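Genome packaging NTPase B204 (Sulfolobus turreted icosahedral virus 2, PDB 4KFU) probably hydrolyses ATP, as a P-loop ATPase of the FtsK-HerA superfamily, to power the packaging of viral DNA into the capsid. Local coordinates at residues I154-T159 with R166-Y171. Sequence-based numbering, arbitrary orientation.
Sequences IIMFYT and RWISKY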
ATOM      1  N   ILE A 154       5.659  -2.474   8.056  1.00 18.87           N
ATOM      2  CA  ILE A 154       4.565  -1.571   8.403  1.00 14.11           C
ATOM      3  C   ILE A 154       5.157  -0.218   8.772  1.00 20.68           C
ATOM      4  O   ILE A 154       6.009  -0.122   9.665  1.00 19.41           O
ATOM      5  CB  ILE A 154       3.696  -2.113   9.554  1.00 16.79           C
ATOM      6  CG1 ILE A 154       3.193  -3.523   9.226  1.00 19.32           C
ATOM      7  CG2 ILE A 154       2.522  -1.200   9.811  1.00 18.57           C
ATOM      8  CD1 ILE A 154       2.541  -4.235  10.430  1.00 17.37           C
ATOM      9  N   ILE A 155       4.712   0.820   8.069  1.00 16.42           N
ATOM     10  CA  ILE A 155       5.215   2.169   8.295  1.00 16.85           C
ATOM     11  C   ILE A 155       4.123   3.008   8.948  1.00 17.03           C
ATOM     12  O   ILE A 155       2.975   2.999   8.496  1.00 16.18           O
ATOM     13  CB  ILE A 155       5.702   2.815   6.975  1.00 20.31           C
ATOM     14  CG1 ILE A 155       6.940   2.071   6.455  1.00 24.98           C
ATOM     15  CG2 ILE A 155       5.991   4.299   7.172  1.00 17.71           C
ATOM     16  CD1 ILE A 155       7.514   2.614   5.174  1.00 25.33           C
ATOM     17  N   MET A 156       4.468   3.711  10.029  1.00 19.01           N
ATOM     18  CA  MET A 156       3.474   4.488  10.767  1.00 18.23           C
ATOM     19  C   MET A 156       3.937   5.910  11.056  1.00 17.82           C
ATOM     20  O   MET A 156       5.098   6.129  11.432  1.00 17.05           O
ATOM     21  CB  MET A 156       3.128   3.775  12.085  1.00 19.84           C
ATOM     22  CG  MET A 156       2.337   2.491  11.880  1.00 23.47           C
ATOM     23  SD  MET A 156       2.315   1.426  13.335  1.00 29.29           S
ATOM     24  CE  MET A 156       3.943   0.755  13.287  1.00 18.50           C
ATOM     25  N   PHE A 157       3.032   6.872  10.871  1.00 13.90           N
ATOM     26  CA  PHE A 157       3.290   8.269  11.265  1.00 16.10           C
ATOM     27  C   PHE A 157       2.634   8.526  12.621  1.00 15.57           C
ATOM     28  O   PHE A 157       1.989   7.641  13.177  1.00 17.96           O
ATOM     29  CB  PHE A 157       2.752   9.250  10.217  1.00 16.78           C
ATOM     30  CG  PHE A 157       3.491   9.193   8.899  1.00 21.09           C
ATOM     31  CD1 PHE A 157       4.434  10.158   8.570  1.00 17.75           C
ATOM     32  CD2 PHE A 157       3.265   8.157   8.000  1.00 19.59           C
ATOM     33  CE1 PHE A 157       5.134  10.110   7.348  1.00 17.85           C
ATOM     34  CE2 PHE A 157       3.961   8.100   6.765  1.00 18.92           C
ATOM     35  CZ  PHE A 157       4.900   9.076   6.453  1.00 18.89           C
ATOM     36  N   TYR A 158       2.777   9.742  13.131  1.00 16.33           N
ATOM     37  CA  TYR A 158       2.317  10.093  14.469  1.00 17.51           C
ATOM     38  C   TYR A 158       0.868   9.710  14.770  1.00 17.20           C
ATOM     39  O   TYR A 158      -0.033   9.982  13.975  1.00 16.02           O
ATOM     40  CB  TYR A 158       2.495  11.607  14.714  1.00 15.07           C
ATOM     41  CG  TYR A 158       1.680  12.104  15.888  1.00 19.01           C
ATOM     42  CD1 TYR A 158       2.165  11.991  17.193  1.00 19.05           C
ATOM     43  CD2 TYR A 158       0.423  12.678  15.702  1.00 19.07           C
ATOM     44  CE1 TYR A 158       1.411  12.425  18.287  1.00 18.14           C
ATOM     45  CE2 TYR A 158      -0.341  13.124  16.794  1.00 16.22           C
ATOM     46  CZ  TYR A 158       0.161  12.995  18.075  1.00 20.45           C
ATOM     47  OH  TYR A 158      -0.597  13.424  19.153  1.00 19.29           O
ATOM     48  N   THR A 159       0.647   9.097  15.930  1.00 14.16           N
ATOM     49  CA  THR A 159      -0.688   9.058  16.512  1.00 14.06           C
ATOM     50  C   THR A 159      -0.658   8.852  18.022  1.00 16.30           C
ATOM     51  O   THR A 159       0.252   8.212  18.547  1.00 16.88           O
ATOM     52  CB  THR A 159      -1.580   7.969  15.865  1.00 15.36           C
ATOM     53  OG1 THR A 159      -2.906   8.091  16.391  1.00 18.89           O
ATOM     54  CG2 THR A 159      -1.038   6.573  16.163  1.00 18.01           C
ATOM     55  N   ARG A 166      -4.118   0.805  20.710  1.00 18.17           N
ATOM     56  CA  ARG A 166      -4.521  -0.544  21.121  1.00 22.84           C
ATOM     57  C   ARG A 166      -4.404  -1.536  19.967  1.00 20.40           C
ATOM     58  O   ARG A 166      -4.006  -2.690  20.162  1.00 20.00           O
ATOM     59  CB  ARG A 166      -5.959  -0.531  21.646  1.00 21.85           C
ATOM     60  CG  ARG A 166      -6.442  -1.881  22.142  1.00 27.87           C
ATOM     61  CD  ARG A 166      -7.908  -1.845  22.594  1.00 30.94           C
ATOM     62  NE  ARG A 166      -8.815  -1.390  21.538  1.00 38.13           N
ATOM     63  CZ  ARG A 166      -9.271  -2.166  20.556  1.00 34.36           C
ATOM     64  NH1 ARG A 166      -8.898  -3.440  20.481  1.00 35.96           N
ATOM     65  NH2 ARG A 166     -10.096  -1.669  19.644  1.00 39.73           N
ATOM     66  N   TRP A 167      -4.777  -1.095  18.769  1.00 17.69           N
ATOM     67  CA  TRP A 167      -4.664  -1.934  17.576  1.00 17.87           C
ATOM     68  C   TRP A 167      -3.204  -2.202  17.270  1.00 14.92           C
ATOM     69  O   TRP A 167      -2.816  -3.323  16.932  1.00 15.50           O
ATOM     70  CB  TRP A 167      -5.287  -1.214  16.374  1.00 15.19           C
ATOM     71  CG  TRP A 167      -6.690  -1.558  16.127  1.00 18.65           C
ATOM     72  CD1 TRP A 167      -7.753  -1.326  16.949  1.00 22.58           C
ATOM     73  CD2 TRP A 167      -7.216  -2.204  14.961  1.00 17.42           C
ATOM     74  NE1 TRP A 167      -8.908  -1.784  16.363  1.00 23.25           N
ATOM     75  CE2 TRP A 167      -8.602  -2.328  15.139  1.00 18.49           C
ATOM     76  CE3 TRP A 167      -6.640  -2.672  13.773  1.00 15.43           C
ATOM     77  CZ2 TRP A 167      -9.435  -2.911  14.181  1.00 22.53           C
ATOM     78  CZ3 TRP A 167      -7.459  -3.254  12.827  1.00 20.27           C
ATOM     79  CH2 TRP A 167      -8.844  -3.368  13.035  1.00 20.07           C
ATOM     80  N   ILE A 168      -2.401  -1.151  17.339  1.00 13.06           N
ATOM     81  CA  ILE A 168      -0.982  -1.287  17.077  1.00 14.32           C
ATOM     82  C   ILE A 168      -0.367  -2.294  18.060  1.00 18.30           C
ATOM     83  O   ILE A 168       0.378  -3.192  17.654  1.00 16.28           O
ATOM     84  CB  ILE A 168      -0.267   0.092  17.155  1.00 16.03           C
ATOM     85  CG1 ILE A 168      -0.763   1.013  16.022  1.00 14.12           C
ATOM     86  CG2 ILE A 168       1.241  -0.067  17.051  1.00 14.97           C
ATOM     87  CD1 ILE A 168      -0.234   2.460  16.144  1.00 15.85           C
ATOM     88  N   SER A 169      -0.697  -2.159  19.343  1.00 15.30           N
ATOM     89  CA  SER A 169      -0.164  -3.061  20.365  1.00 18.04           C
ATOM     90  C   SER A 169      -0.562  -4.501  20.081  1.00 21.37           C
ATOM     91  O   SER A 169       0.243  -5.424  20.216  1.00 22.56           O
ATOM     92  CB  SER A 169      -0.702  -2.680  21.748  1.00 20.93           C
ATOM     93  OG  SER A 169      -0.312  -1.372  22.098  1.00 28.55           O
ATOM     94  N   LYS A 170      -1.811  -4.687  19.687  1.00 17.35           N
ATOM     95  CA  LYS A 170      -2.386  -6.026  19.549  1.00 18.62           C
ATOM     96  C   LYS A 170      -1.977  -6.752  18.263  1.00 22.63           C
ATOM     97  O   LYS A 170      -1.820  -7.986  18.264  1.00 20.33           O
ATOM     98  CB  LYS A 170      -3.920  -5.932  19.675  1.00 22.45           C
ATOM     99  CG  LYS A 170      -4.692  -7.261  19.574  1.00 24.63           C
ATOM    100  CD  LYS A 170      -6.162  -7.036  19.945  1.00 28.17           C
ATOM    101  CE  LYS A 170      -7.047  -8.264  19.664  1.00 35.78           C
ATOM    102  NZ  LYS A 170      -6.721  -9.419  20.553  1.00 39.45           N
ATOM    103  N   TYR A 171      -1.791  -6.008  17.174  1.00 15.31           N
ATOM    104  CA  TYR A 171      -1.632  -6.655  15.863  1.00 18.04           C
ATOM    105  C   TYR A 171      -0.294  -6.387  15.211  1.00 21.12           C
ATOM    106  O   TYR A 171       0.021  -6.974  14.174  1.00 23.24           O
ATOM    107  CB  TYR A 171      -2.721  -6.200  14.884  1.00 14.77           C
ATOM    108  CG  TYR A 171      -4.117  -6.517  15.318  1.00 17.85           C
ATOM    109  CD1 TYR A 171      -4.534  -7.833  15.491  1.00 15.41           C
ATOM    110  CD2 TYR A 171      -5.030  -5.499  15.542  1.00 18.65           C
ATOM    111  CE1 TYR A 171      -5.837  -8.120  15.887  1.00 17.81           C
ATOM    112  CE2 TYR A 171      -6.328  -5.775  15.928  1.00 21.19           C
ATOM    113  CZ  TYR A 171      -6.723  -7.086  16.093  1.00 20.90           C
ATOM    114  OH  TYR A 171      -8.003  -7.334  16.488  1.00 21.10           O
TER
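Met156 and Thr159 meet Ile168 in a small, wholly apolar strand-to-helix contact, in which helix 162-171 packs over strand 153-156 and the loop that follows it. No hydrogen bond crosses between the segments, and the backbones stay well apart, with Met156 CA 9.6 Å from Ile168 CA. Ile168 supplies the helix side of the contact. Its CD1 methyl lies 3.9 Å from Met156 SD, and the same sulfur is 4.1 Å from Ile168 CG2, so the thioether rests against both branches of the isoleucine. The two side chains run past each other in opposite directions; the methionine bends at its last torsion (chi3 -75°), which turns CE aside and leaves SD as the touching atom. Thr159 approaches differently, tip to tip, with CG2 4.2 Å from Ile168 CD1. In this chain strand 153-156 runs parallel to strand 6-10, which leads into the Walker A loop of the P-loop NTPase fold, and antiparallel to strand 188-192; helix 162-171 follows it on one face of the sheet, while Ile155 and Phe157 pack on the other against helix 17-31, which begins at the P-loop lysine Lys17. The two branches of Thr159 go to different partners: with OG1 anti to the backbone nitrogen (chi1 -174°), the hydroxyl is hydrogen-bonded to Glu164 OE1 and to the amide of Glu161, tying the loop to the start of the helix while the methyl faces Ile168. Ala176 of helix 174-179 touches both Met156 and Ile168, and Ala177 adds to the cover over Ile168. Tyr158, beside this patch, touches a second AMPPCP molecule, bound apart from the P-loop site together with Leu183, Lys184 and Gln185.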